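Side-chain contacts in predicted ATPase of the ABC class (Vibrio vulnificus, PDB 5D6A), which binds the ATP analogue AMP-PNP and, as a predicted ATPase of the ABC class, probably hydrolyses ATP: residues A70-A75 and H548-K553; S281-I286 and S506-A511; K477-A482 and S487-K492; W514-L519 and M560-R565. One frame throughout, in Å; residues are numbered along the deposited sequence.

Contact 1 of 4, residues A70-A75 and H548-K553; sequences ASRFRA and HGDLAK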
loop_
_atom_site.group_PDB
_atom_site.type_symbol
_atom_site.label_atom_id
_atom_site.label_comp_id
_atom_site.label_asym_id
_atom_site.label_seq_id
_atom_site.Cartn_x
_atom_site.Cartn_y
_atom_site.Cartn_z
ATOM N N ALA A 70 -9.560 -8.465 21.615
ATOM C CA ALA A 70 -10.533 -9.229 22.403
ATOM C C ALA A 70 -10.030 -10.596 22.871
ATOM O O ALA A 70 -9.153 -11.197 22.253
ATOM C CB ALA A 70 -11.831 -9.387 21.623
ATOM N N SER A 71 -10.601 -11.070 23.973
ATOM C CA SER A 71 -10.235 -12.363 24.540
ATOM C C SER A 71 -10.661 -13.488 23.610
ATOM O O SER A 71 -11.754 -13.452 23.048
ATOM C CB SER A 71 -10.887 -12.557 25.909
ATOM O OG SER A 71 -10.434 -11.586 26.830
ATOM N N ARG A 72 -9.792 -14.487 23.465
ATOM C CA ARG A 72 -10.051 -15.624 22.589
ATOM C C ARG A 72 -10.826 -16.735 23.300
ATOM O O ARG A 72 -10.499 -17.115 24.428
ATOM C CB ARG A 72 -8.736 -16.192 22.059
ATOM C CG ARG A 72 -7.868 -15.199 21.302
ATOM C CD ARG A 72 -6.636 -15.899 20.758
ATOM N NE ARG A 72 -5.720 -15.006 20.047
ATOM C CZ ARG A 72 -5.814 -14.674 18.758
ATOM N NH1 ARG A 72 -6.809 -15.129 18.002
ATOM N NH2 ARG A 72 -4.909 -13.864 18.224
ATOM N N PHE A 73 -11.852 -17.243 22.620
ATOM C CA PHE A 73 -12.708 -18.318 23.121
ATOM C C PHE A 73 -12.810 -19.439 22.090
ATOM O O PHE A 73 -12.579 -19.222 20.902
ATOM C CB PHE A 73 -14.121 -17.788 23.395
ATOM C CG PHE A 73 -14.263 -17.036 24.689
ATOM C CD1 PHE A 73 -13.586 -15.842 24.903
ATOM C CD2 PHE A 73 -15.131 -17.495 25.673
ATOM C CE1 PHE A 73 -13.738 -15.148 26.093
ATOM C CE2 PHE A 73 -15.293 -16.799 26.860
ATOM C CZ PHE A 73 -14.596 -15.624 27.071
ATOM N N ARG A 74 -13.148 -20.637 22.555
ATOM C CA ARG A 74 -13.349 -21.788 21.678
ATOM C C ARG A 74 -14.474 -22.629 22.244
ATOM O O ARG A 74 -14.654 -22.691 23.457
ATOM C CB ARG A 74 -12.086 -22.642 21.540
ATOM C CG ARG A 74 -10.907 -21.919 20.911
ATOM C CD ARG A 74 -9.726 -22.844 20.654
ATOM N NE ARG A 74 -9.220 -23.475 21.876
ATOM C CZ ARG A 74 -9.507 -24.713 22.284
ATOM N NH1 ARG A 74 -10.291 -25.514 21.568
ATOM N NH2 ARG A 74 -8.985 -25.161 23.418
ATOM N N ALA A 75 -15.235 -23.271 21.366
ATOM C CA ALA A 75 -16.346 -24.113 21.792
ATOM C C ALA A 75 -16.364 -25.393 20.978
ATOM O O ALA A 75 -16.161 -25.367 19.767
ATOM C CB ALA A 75 -17.662 -23.370 21.638
ATOM N N HIS A 548 -5.751 -20.422 17.497
ATOM C CA HIS A 548 -6.398 -19.139 17.212
ATOM C C HIS A 548 -7.558 -19.349 16.243
ATOM O O HIS A 548 -7.562 -20.304 15.461
ATOM C CB HIS A 548 -5.430 -18.119 16.595
ATOM C CG HIS A 548 -4.242 -17.799 17.448
ATOM N ND1 HIS A 548 -4.337 -17.553 18.800
ATOM C CD2 HIS A 548 -2.944 -17.587 17.120
ATOM C CE1 HIS A 548 -3.139 -17.265 19.280
ATOM N NE2 HIS A 548 -2.277 -17.273 18.279
ATOM N N GLY A 549 -8.528 -18.440 16.288
ATOM C CA GLY A 549 -9.695 -18.510 15.411
ATOM C C GLY A 549 -9.567 -17.662 14.155
ATOM O O GLY A 549 -10.450 -17.683 13.298
ATOM N N ASP A 550 -8.465 -16.921 14.043
ATOM C CA ASP A 550 -8.233 -16.051 12.885
ATOM C C ASP A 550 -7.044 -16.521 12.039
ATOM O O ASP A 550 -6.070 -15.788 11.835
ATOM C CB ASP A 550 -8.076 -14.582 13.327
ATOM C CG ASP A 550 -7.062 -14.399 14.450
ATOM O OD1 ASP A 550 -6.603 -15.407 15.026
ATOM O OD2 ASP A 550 -6.736 -13.234 14.772
ATOM N N LEU A 551 -7.151 -17.755 11.552
ATOM C CA LEU A 551 -6.141 -18.370 10.694
ATOM C C LEU A 551 -6.820 -19.058 9.504
ATOM O O LEU A 551 -7.875 -19.682 9.655
ATOM C CB LEU A 551 -5.329 -19.401 11.479
ATOM C CG LEU A 551 -4.485 -18.912 12.659
ATOM C CD1 LEU A 551 -3.926 -20.097 13.430
ATOM C CD2 LEU A 551 -3.363 -17.998 12.189
ATOM N N ALA A 552 -6.209 -18.932 8.325
ATOM C CA ALA A 552 -6.720 -19.543 7.095
ATOM C C ALA A 552 -5.561 -20.182 6.338
ATOM O O ALA A 552 -4.496 -19.573 6.215
ATOM C CB ALA A 552 -7.399 -18.496 6.232
ATOM N N LYS A 553 -5.761 -21.400 5.828
ATOM C CA LYS A 553 -4.693 -22.096 5.111
ATOM C C LYS A 553 -4.162 -21.266 3.952
ATOM O O LYS A 553 -4.912 -20.928 3.035
ATOM C CB LYS A 553 -5.138 -23.463 4.577
ATOM C CG LYS A 553 -4.040 -24.143 3.754
ATOM C CD LYS A 553 -4.441 -25.476 3.143
ATOM C CE LYS A 553 -4.643 -26.542 4.199
ATOM N NZ LYS A 553 -4.834 -27.894 3.604
#

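Contact 2 of 4, residues S281-I286 and S506-A511; sequences SIYNHI and SDEVNA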
loop_
_atom_site.group_PDB
_atom_site.type_symbol
_atom_site.label_atom_id
_atom_site.label_comp_id
_atom_site.label_asym_id
_atom_site.label_seq_id
_atom_site.Cartn_x
_atom_site.Cartn_y
_atom_site.Cartn_z
ATOM N N SER A 281 -9.843 -16.166 -8.787
ATOM C CA SER A 281 -10.518 -17.456 -8.870
ATOM C C SER A 281 -9.655 -18.602 -8.332
ATOM O O SER A 281 -10.046 -19.764 -8.423
ATOM C CB SER A 281 -10.976 -17.732 -10.298
ATOM O OG SER A 281 -11.968 -16.788 -10.675
ATOM N N ILE A 282 -8.475 -18.276 -7.802
ATOM C CA ILE A 282 -7.639 -19.294 -7.156
ATOM C C ILE A 282 -8.339 -19.707 -5.864
ATOM O O ILE A 282 -8.043 -20.755 -5.294
ATOM C CB ILE A 282 -6.212 -18.800 -6.823
ATOM C CG1 ILE A 282 -6.263 -17.562 -5.912
ATOM C CG2 ILE A 282 -5.434 -18.512 -8.101
ATOM C CD1 ILE A 282 -4.902 -17.038 -5.513
ATOM N N TYR A 283 -9.248 -18.847 -5.401
ATOM C CA TYR A 283 -10.056 -19.121 -4.221
ATOM C C TYR A 283 -11.486 -19.375 -4.662
ATOM O O TYR A 283 -11.880 -18.996 -5.764
ATOM C CB TYR A 283 -10.089 -17.926 -3.265
ATOM C CG TYR A 283 -8.753 -17.423 -2.786
ATOM C CD1 TYR A 283 -8.003 -18.147 -1.866
ATOM C CD2 TYR A 283 -8.269 -16.193 -3.202
ATOM C CE1 TYR A 283 -6.787 -17.675 -1.408
ATOM C CE2 TYR A 283 -7.057 -15.711 -2.749
ATOM C CZ TYR A 283 -6.320 -16.453 -1.851
ATOM O OH TYR A 283 -5.115 -15.976 -1.395
ATOM N N ASN A 284 -12.263 -20.002 -3.788
ATOM C CA ASN A 284 -13.670 -20.259 -4.045
ATOM C C ASN A 284 -14.463 -19.060 -3.541
ATOM O O ASN A 284 -14.103 -18.462 -2.528
ATOM C CB ASN A 284 -14.127 -21.520 -3.311
ATOM C CG ASN A 284 -13.363 -22.761 -3.738
ATOM O OD1 ASN A 284 -12.947 -22.890 -4.890
ATOM N ND2 ASN A 284 -13.187 -23.687 -2.807
ATOM N N HIS A 285 -15.531 -18.703 -4.249
ATOM C CA HIS A 285 -16.372 -17.577 -3.841
ATOM C C HIS A 285 -17.783 -18.014 -3.464
ATOM O O HIS A 285 -18.252 -19.079 -3.877
ATOM C CB HIS A 285 -16.409 -16.500 -4.926
ATOM C CG HIS A 285 -15.118 -15.754 -5.071
ATOM N ND1 HIS A 285 -14.119 -16.152 -5.934
ATOM C CD2 HIS A 285 -14.657 -14.643 -4.448
ATOM C CE1 HIS A 285 -13.103 -15.313 -5.841
ATOM N NE2 HIS A 285 -13.404 -14.390 -4.946
ATOM N N ILE A 286 -18.447 -17.174 -2.673
ATOM C CA ILE A 286 -19.801 -17.454 -2.199
ATOM C C ILE A 286 -20.832 -17.288 -3.310
ATOM O O ILE A 286 -20.550 -16.652 -4.325
ATOM C CB ILE A 286 -20.196 -16.534 -1.021
ATOM C CG1 ILE A 286 -20.308 -15.069 -1.476
ATOM C CG2 ILE A 286 -19.204 -16.687 0.127
ATOM C CD1 ILE A 286 -20.695 -14.109 -0.374
ATOM N N SER A 506 -6.236 -11.338 6.152
ATOM C CA SER A 506 -5.103 -11.196 7.052
ATOM C C SER A 506 -4.932 -12.515 7.804
ATOM O O SER A 506 -3.870 -12.781 8.358
ATOM C CB SER A 506 -5.318 -10.047 8.035
ATOM O OG SER A 506 -6.418 -10.309 8.876
ATOM N N ASP A 507 -5.993 -13.330 7.822
ATOM C CA ASP A 507 -5.953 -14.642 8.474
ATOM C C ASP A 507 -4.887 -15.509 7.842
ATOM O O ASP A 507 -4.150 -16.190 8.543
ATOM C CB ASP A 507 -7.304 -15.360 8.382
ATOM C CG ASP A 507 -8.395 -14.677 9.191
ATOM O OD1 ASP A 507 -8.155 -13.577 9.735
ATOM O OD2 ASP A 507 -9.501 -15.248 9.281
ATOM N N GLU A 508 -4.807 -15.498 6.515
ATOM C CA GLU A 508 -3.774 -16.293 5.849
ATOM C C GLU A 508 -2.382 -15.686 6.060
ATOM O O GLU A 508 -1.390 -16.404 6.039
ATOM C CB GLU A 508 -4.102 -16.607 4.365
ATOM C CG GLU A 508 -4.571 -15.454 3.493
ATOM C CD GLU A 508 -5.017 -15.899 2.102
ATOM O OE1 GLU A 508 -4.617 -16.990 1.645
ATOM O OE2 GLU A 508 -5.767 -15.143 1.452
ATOM N N VAL A 509 -2.317 -14.378 6.306
ATOM C CA VAL A 509 -1.036 -13.722 6.593
ATOM C C VAL A 509 -0.563 -14.201 7.971
ATOM O O VAL A 509 0.626 -14.472 8.170
ATOM C CB VAL A 509 -1.132 -12.183 6.553
ATOM C CG1 VAL A 509 0.202 -11.550 6.925
ATOM C CG2 VAL A 509 -1.560 -11.712 5.173
ATOM N N ASN A 510 -1.494 -14.303 8.919
ATOM C CA ASN A 510 -1.162 -14.816 10.246
ATOM C C ASN A 510 -0.701 -16.256 10.120
ATOM O O ASN A 510 0.284 -16.655 10.736
ATOM C CB ASN A 510 -2.357 -14.735 11.201
ATOM C CG ASN A 510 -2.603 -13.331 11.716
ATOM O OD1 ASN A 510 -1.662 -12.582 11.994
ATOM N ND2 ASN A 510 -3.873 -12.977 11.888
ATOM N N ALA A 511 -1.412 -17.025 9.302
ATOM C CA ALA A 511 -1.063 -18.421 9.082
ATOM C C ALA A 511 0.335 -18.531 8.488
ATOM O O ALA A 511 1.080 -19.443 8.830
ATOM C CB ALA A 511 -2.083 -19.095 8.179
#

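Contact 3 of 4, residues K477-A482 and S487-K492; sequences KFRVSA and SLRFGK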
loop_
_atom_site.group_PDB
_atom_site.type_symbol
_atom_site.label_atom_id
_atom_site.label_comp_id
_atom_site.label_asym_id
_atom_site.label_seq_id
_atom_site.Cartn_x
_atom_site.Cartn_y
_atom_site.Cartn_z
ATOM N N LYS A 477 11.111 -11.550 20.872
ATOM C CA LYS A 477 10.109 -11.953 21.866
ATOM C C LYS A 477 9.005 -12.873 21.311
ATOM O O LYS A 477 7.855 -12.799 21.749
ATOM C CB LYS A 477 9.477 -10.700 22.483
ATOM C CG LYS A 477 10.496 -9.718 23.037
ATOM C CD LYS A 477 9.844 -8.422 23.477
ATOM C CE LYS A 477 10.853 -7.493 24.132
ATOM N NZ LYS A 477 10.210 -6.246 24.627
ATOM N N PHE A 478 9.363 -13.728 20.352
ATOM C CA PHE A 478 8.423 -14.676 19.733
ATOM C C PHE A 478 7.126 -14.006 19.261
ATOM O O PHE A 478 6.050 -14.599 19.308
ATOM C CB PHE A 478 8.106 -15.815 20.709
ATOM C CG PHE A 478 9.324 -16.535 21.204
ATOM C CD1 PHE A 478 9.871 -17.581 20.474
ATOM C CD2 PHE A 478 9.928 -16.163 22.395
ATOM C CE1 PHE A 478 11.001 -18.242 20.922
ATOM C CE2 PHE A 478 11.056 -16.821 22.850
ATOM C CZ PHE A 478 11.594 -17.861 22.113
ATOM N N ARG A 479 7.258 -12.777 18.778
ATOM C CA ARG A 479 6.125 -11.975 18.332
ATOM C C ARG A 479 5.733 -12.473 16.939
ATOM O O ARG A 479 6.596 -12.621 16.074
ATOM C CB ARG A 479 6.578 -10.513 18.271
ATOM C CG ARG A 479 5.605 -9.443 18.744
ATOM C CD ARG A 479 4.277 -9.376 18.014
ATOM N NE ARG A 479 3.635 -8.086 18.290
ATOM C CZ ARG A 479 2.377 -7.774 17.992
ATOM N NH1 ARG A 479 1.909 -6.566 18.281
ATOM N NH2 ARG A 479 1.580 -8.662 17.423
ATOM N N VAL A 480 4.448 -12.761 16.726
ATOM C CA VAL A 480 3.965 -13.235 15.421
ATOM C C VAL A 480 2.558 -12.715 15.152
ATOM O O VAL A 480 1.591 -13.211 15.727
ATOM C CB VAL A 480 3.931 -14.778 15.333
ATOM C CG1 VAL A 480 3.425 -15.216 13.961
ATOM C CG2 VAL A 480 5.303 -15.372 15.607
ATOM N N SER A 481 2.443 -11.725 14.269
ATOM C CA SER A 481 1.146 -11.136 13.935
ATOM C C SER A 481 1.164 -10.373 12.625
ATOM O O SER A 481 2.210 -9.933 12.154
ATOM C CB SER A 481 0.702 -10.168 15.023
ATOM O OG SER A 481 0.608 -10.806 16.282
ATOM N N ALA A 482 -0.024 -10.190 12.066
ATOM C CA ALA A 482 -0.189 -9.478 10.817
ATOM C C ALA A 482 -0.974 -8.193 11.032
ATOM O O ALA A 482 -1.889 -8.147 11.859
ATOM C CB ALA A 482 -0.917 -10.361 9.818
ATOM N N SER A 487 1.115 -6.189 5.755
ATOM C CA SER A 487 2.290 -6.425 6.598
ATOM C C SER A 487 2.227 -7.678 7.461
ATOM O O SER A 487 1.157 -8.110 7.875
ATOM C CB SER A 487 2.521 -5.206 7.498
ATOM O OG SER A 487 3.643 -5.394 8.345
ATOM N N LEU A 488 3.402 -8.247 7.720
ATOM C CA LEU A 488 3.550 -9.432 8.561
ATOM C C LEU A 488 4.733 -9.239 9.497
ATOM O O LEU A 488 5.863 -9.049 9.045
ATOM C CB LEU A 488 3.778 -10.687 7.722
ATOM C CG LEU A 488 4.157 -11.945 8.520
ATOM C CD1 LEU A 488 3.115 -12.279 9.581
ATOM C CD2 LEU A 488 4.376 -13.121 7.582
ATOM N N ARG A 489 4.470 -9.296 10.798
ATOM C CA ARG A 489 5.515 -9.132 11.791
ATOM C C ARG A 489 5.972 -10.482 12.343
ATOM O O ARG A 489 5.163 -11.283 12.812
ATOM C CB ARG A 489 5.042 -8.237 12.932
ATOM C CG ARG A 489 6.124 -7.997 13.970
ATOM C CD ARG A 489 5.684 -7.035 15.051
ATOM N NE ARG A 489 6.725 -6.872 16.058
ATOM C CZ ARG A 489 6.661 -6.022 17.076
ATOM N NH1 ARG A 489 5.602 -5.232 17.227
ATOM N NH2 ARG A 489 7.665 -5.956 17.941
ATOM N N PHE A 490 7.280 -10.712 12.276
ATOM C CA PHE A 490 7.889 -11.933 12.768
ATOM C C PHE A 490 9.058 -11.473 13.632
ATOM O O PHE A 490 10.153 -11.205 13.136
ATOM C CB PHE A 490 8.335 -12.801 11.591
ATOM C CG PHE A 490 8.740 -14.194 11.978
ATOM C CD1 PHE A 490 7.775 -15.149 12.275
ATOM C CD2 PHE A 490 10.076 -14.567 12.002
ATOM C CE1 PHE A 490 8.138 -16.442 12.620
ATOM C CE2 PHE A 490 10.444 -15.858 12.342
ATOM C CZ PHE A 490 9.473 -16.797 12.652
ATOM N N GLY A 491 8.801 -11.356 14.932
ATOM C CA GLY A 491 9.796 -10.858 15.873
ATOM C C GLY A 491 9.808 -9.343 15.762
ATOM O O GLY A 491 8.773 -8.695 15.917
ATOM N N LYS A 492 10.978 -8.779 15.483
ATOM C CA LYS A 492 11.124 -7.337 15.300
ATOM C C LYS A 492 11.067 -6.985 13.805
ATOM O O LYS A 492 11.023 -5.811 13.439
ATOM C CB LYS A 492 12.453 -6.867 15.915
ATOM C CG LYS A 492 12.493 -6.987 17.435
ATOM C CD LYS A 492 13.897 -7.000 18.046
ATOM C CE LYS A 492 14.717 -5.740 17.801
ATOM N NZ LYS A 492 15.207 -5.593 16.402
#

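Contact 4 of 4, residues W514-L519 and M560-R565; sequences WVWYQL and MAALNR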
loop_
_atom_site.group_PDB
_atom_site.type_symbol
_atom_site.label_atom_id
_atom_site.label_comp_id
_atom_site.label_asym_id
_atom_site.label_seq_id
_atom_site.Cartn_x
_atom_site.Cartn_y
_atom_site.Cartn_z
ATOM N N TRP A 514 2.752 -18.260 11.231
ATOM C CA TRP A 514 2.798 -19.459 12.070
ATOM C C TRP A 514 3.416 -20.669 11.356
ATOM O O TRP A 514 3.781 -21.649 12.003
ATOM C CB TRP A 514 1.435 -19.753 12.698
ATOM C CG TRP A 514 1.122 -18.734 13.747
ATOM C CD1 TRP A 514 0.262 -17.680 13.645
ATOM C CD2 TRP A 514 1.735 -18.626 15.037
ATOM N NE1 TRP A 514 0.275 -16.942 14.802
ATOM C CE2 TRP A 514 1.170 -17.502 15.675
ATOM C CE3 TRP A 514 2.694 -19.383 15.725
ATOM C CZ2 TRP A 514 1.530 -17.113 16.970
ATOM C CZ3 TRP A 514 3.052 -18.998 17.011
ATOM C CH2 TRP A 514 2.471 -17.871 17.620
ATOM N N VAL A 515 3.545 -20.590 10.033
ATOM C CA VAL A 515 4.225 -21.640 9.279
ATOM C C VAL A 515 5.713 -21.409 9.483
ATOM O O VAL A 515 6.472 -22.348 9.707
ATOM C CB VAL A 515 3.879 -21.612 7.779
ATOM C CG1 VAL A 515 4.827 -22.502 6.988
ATOM C CG2 VAL A 515 2.433 -22.033 7.564
ATOM N N TRP A 516 6.115 -20.143 9.408
ATOM C CA TRP A 516 7.505 -19.737 9.638
ATOM C C TRP A 516 7.935 -20.222 11.017
ATOM O O TRP A 516 9.026 -20.765 11.184
ATOM C CB TRP A 516 7.609 -18.211 9.579
ATOM C CG TRP A 516 7.441 -17.614 8.203
ATOM C CD1 TRP A 516 6.916 -18.217 7.094
ATOM C CD2 TRP A 516 7.668 -16.251 7.842
ATOM N NE1 TRP A 516 6.882 -17.333 6.044
ATOM C CE2 TRP A 516 7.326 -16.114 6.479
ATOM C CE3 TRP A 516 8.156 -15.137 8.531
ATOM C CZ2 TRP A 516 7.457 -14.911 5.793
ATOM C CZ3 TRP A 516 8.285 -13.940 7.848
ATOM C CH2 TRP A 516 7.936 -13.836 6.490
ATOM N N TYR A 517 7.054 -20.029 11.997
ATOM C CA TYR A 517 7.304 -20.450 13.374
ATOM C C TYR A 517 7.645 -21.935 13.436
ATOM O O TYR A 517 8.480 -22.347 14.235
ATOM C CB TYR A 517 6.085 -20.141 14.257
ATOM C CG TYR A 517 6.249 -20.529 15.715
ATOM C CD1 TYR A 517 6.896 -19.684 16.613
ATOM C CD2 TYR A 517 5.745 -21.736 16.197
ATOM C CE1 TYR A 517 7.048 -20.032 17.945
ATOM C CE2 TYR A 517 5.890 -22.093 17.529
ATOM C CZ TYR A 517 6.544 -21.240 18.400
ATOM O OH TYR A 517 6.694 -21.592 19.723
ATOM N N GLN A 518 6.996 -22.730 12.589
ATOM C CA GLN A 518 7.242 -24.174 12.552
ATOM C C GLN A 518 8.552 -24.498 11.846
ATOM O O GLN A 518 9.260 -25.423 12.247
ATOM C CB GLN A 518 6.080 -24.915 11.888
ATOM C CG GLN A 518 4.785 -24.835 12.679
ATOM C CD GLN A 518 3.656 -25.616 12.043
ATOM O OE1 GLN A 518 3.873 -26.430 11.143
ATOM N NE2 GLN A 518 2.439 -25.381 12.517
ATOM N N LEU A 519 8.871 -23.741 10.798
ATOM C CA LEU A 519 10.124 -23.933 10.075
ATOM C C LEU A 519 11.290 -23.701 11.028
ATOM O O LEU A 519 12.310 -24.376 10.948
ATOM C CB LEU A 519 10.227 -22.972 8.887
ATOM C CG LEU A 519 9.201 -23.111 7.756
ATOM C CD1 LEU A 519 9.371 -21.982 6.750
ATOM C CD2 LEU A 519 9.304 -24.465 7.067
HETATM N N MSE A 560 6.290 -18.819 0.609
HETATM C CA MSE A 560 7.604 -18.597 0.006
HETATM C C MSE A 560 7.708 -17.168 -0.438
HETATM O O MSE A 560 8.702 -16.497 -0.161
HETATM C CB MSE A 560 7.811 -19.496 -1.214
HETATM C CG MSE A 560 8.103 -20.946 -0.840
HETATM SE SE MSE A 560 9.698 -21.063 0.314
HETATM C CE MSE A 560 11.041 -20.333 -0.930
ATOM N N ALA A 561 6.680 -16.689 -1.131
ATOM C CA ALA A 561 6.659 -15.310 -1.606
ATOM C C ALA A 561 6.924 -14.339 -0.453
ATOM O O ALA A 561 7.744 -13.427 -0.573
ATOM C CB ALA A 561 5.324 -14.998 -2.268
ATOM N N ALA A 562 6.231 -14.546 0.665
ATOM C CA ALA A 562 6.399 -13.696 1.846
ATOM C C ALA A 562 7.806 -13.847 2.406
ATOM O O ALA A 562 8.437 -12.873 2.818
ATOM C CB ALA A 562 5.373 -14.059 2.908
ATOM N N LEU A 563 8.291 -15.083 2.403
ATOM C CA LEU A 563 9.612 -15.403 2.922
ATOM C C LEU A 563 10.717 -14.831 2.026
ATOM O O LEU A 563 11.774 -14.436 2.519
ATOM C CB LEU A 563 9.733 -16.922 3.067
ATOM C CG LEU A 563 10.844 -17.522 3.922
ATOM C CD1 LEU A 563 10.861 -16.929 5.324
ATOM C CD2 LEU A 563 10.642 -19.030 3.987
ATOM N N ASN A 564 10.461 -14.777 0.718
ATOM C CA ASN A 564 11.414 -14.216 -0.246
ATOM C C ASN A 564 11.588 -12.715 -0.058
ATOM O O ASN A 564 12.567 -12.141 -0.531
ATOM C CB ASN A 564 10.949 -14.468 -1.688
ATOM C CG ASN A 564 10.981 -15.933 -2.077
ATOM O OD1 ASN A 564 11.697 -16.733 -1.484
ATOM N ND2 ASN A 564 10.213 -16.286 -3.101
ATOM N N ARG A 565 10.623 -12.089 0.616
ATOM C CA ARG A 565 10.646 -10.644 0.862
ATOM C C ARG A 565 11.033 -10.272 2.288
ATOM O O ARG A 565 11.063 -9.087 2.628
ATOM C CB ARG A 565 9.288 -10.041 0.507
ATOM C CG ARG A 565 9.010 -10.094 -0.983
ATOM C CD ARG A 565 7.561 -9.803 -1.330
ATOM N NE ARG A 565 7.392 -9.749 -2.777
ATOM C CZ ARG A 565 7.325 -10.815 -3.572
ATOM N NH1 ARG A 565 7.181 -10.650 -4.879
ATOM N NH2 ARG A 565 7.411 -12.044 -3.074
#

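Contact 1 of 4, residues A70-A75 and H548-K553
The carboxylate of D550 takes a salt bridge from each of two arginines: R72 NH1 bonds D550 OD1 at 3.0 Å, and R143 of strand 137-144 holds the other oxygen, OD2. Both arginines come from the antiparallel sheet of the N-terminal region, R72 from strand 71-78, while D550 sits in the loop between helices 529-536 and 556-564 of the C-terminal region, so the ion pairs tie two parts of the chain together at the surface. The R72 bond is moderately bent, 148° at the hydrogen, and meets OD1 from above the carboxylate plane. D550 has its CG between the backbone N and the carbonyl carbon (chi1 51°), a torsion that swings OD1 toward R72 NH1. R72 is extended from CG to NE, which carries its guanidinium across the gap to H548. There the two flat groups overlap only in part, their planes 34° apart, with the imidazole rim over one guanidinium face. The carbonyl oxygen of H548 is held separately, by T129 and R141. R72 NE and H548 ND1 are 3.2 Å apart but poorly angled for a hydrogen bond, and R72 CZ lies equally near the same ND1.

Contact 2 of 4, residues S281-I286 and S506-A511
The turn between helix 271-280 and the short, weakly bonded strand 284-285 of the P-loop region, which pairs with strand 124-125 of the N-terminal region, meets the N-terminal part of helix 506-519 of the C-terminal region through one pair of side chains, Y283 and E508. Their backbones stay well apart, with the nearest CA atoms, those of the same two residues, 12.2 Å from each other, and the side chains close the distance. The phenol oxygen sits before both carboxylate oxygens: Y283 OH is 3.0 Å from E508 OE2 and 3.2 Å from E508 OE1. Ring and carboxylate planes are 62° apart. E508 has its CG between the backbone N and the carbonyl carbon (chi1 47°) and is extended beyond it, reaching out from the helix toward the turn. Its OE2 accepts hydrogen bonds from the backbone N of E504 and of S505, which fix the carboxylate; the nearby N-terminal end of the helix would be expected to favour its negative charge. Y283 OH also lies at the carbonyl oxygen of Q502, with a weak hydrogen bond. The pair is buried near the centre of the chain. On the P-loop side, I282 CG1 lies over one face of the Y283 ring, offset toward its rim.

Contact 3 of 4, residues K477-A482 and S487-K492
R489 is fully extended, with CG opposite the backbone N (chi1 -178°), whereas R479 bends at chi2 (-59°), and the two shapes bring their side chains across each other at about a right angle over the beta hairpin 480-483/487-490. R479 NE lies over one face of the R489 guanidinium, 3.6 Å from R489 NH1, with the two guanidinium planes 31° apart. These like charges are close, but R489 is held in place by a residue just after its strand: R489 NE gives G491 O a nearly straight hydrogen bond of 2.7 Å, lying in the guanidinium plane. The strands run antiparallel, their axes 4.7 Å apart. S481 and R489 form the hydrogen-bonded pair, with S481 N to R489 O at 3.1 Å and R489 N to S481 O at 2.7 Å, and G491 N extends the pairing to R479 O. On the other face, V480 and F490, a non-hydrogen-bonded pair, project in parallel, with V480 CG2 at 4.2 Å from F490 CD1. A482 and L488 make the second such pair. This apolar face is turned to the helices: V480 and F490 rest on L473 of helix 468-475, A482 and L488 on V509 of helix 506-519. Strand 493-496 continues the antiparallel sheet beyond 487-490.

Contact 4 of 4, residues W514-L519 and M560-R565
The helical segments 514-519 and 560-564, parts of helices 506-519 and 556-564, cross at -75° with their axes 11.4 Å apart, a separation wide enough for a large side chain to lie between them. W516 reaches into it, its indole directed at the second helix. L563 CD1 lies over the indole face, nearest CE2 and toward the ring fusion, 4.0 Å from the centroid of the six-membered ring and 20° off its normal, a CH-pi contact. L563 has CG opposite the backbone N (chi1 -164°), and chi2 then turns CD1 to the ring; the two side chains run antiparallel, one alongside the other. At the ring edge, near its plane, W516 CZ2 meets the backbone of the second helix, 3.5 Å from L563 N, and touches A562 CB at 3.7 Å. The tryptophan is therefore held on a face by leucine and at an edge by main chain. A turn further on, L519 CD1 reaches L563 CD2 at 4.2 Å, and both leucines also touch L464 of strand 463-465. R565 turns away to E306 and W346, toward the P-loop region. All four touching residues are buried, and they join helices 506-519 and 556-564 through an apolar interface within the MRB1590 C-terminal domain.

Contacts 2 and 4 are buried, contact 3 is partly so, and contact 1 lies at the surface. Contacts 3 and 4 work within the C-terminal region, one by strand pairing and the other by apolar helix packing, and they meet where F490 packs edge-to-face on W516. Contacts 1 and 2 instead link that region to others, to the N-terminal sheet and the P-loop region respectively, and both rely on a carboxylate: D550 is bridged by arginines, E508 by backbone N-H groups beside a tyrosine. Helix 506-519 supplies segments to contacts 2 and 4 and also touches both others, through A552 against A511 and V509 against A482.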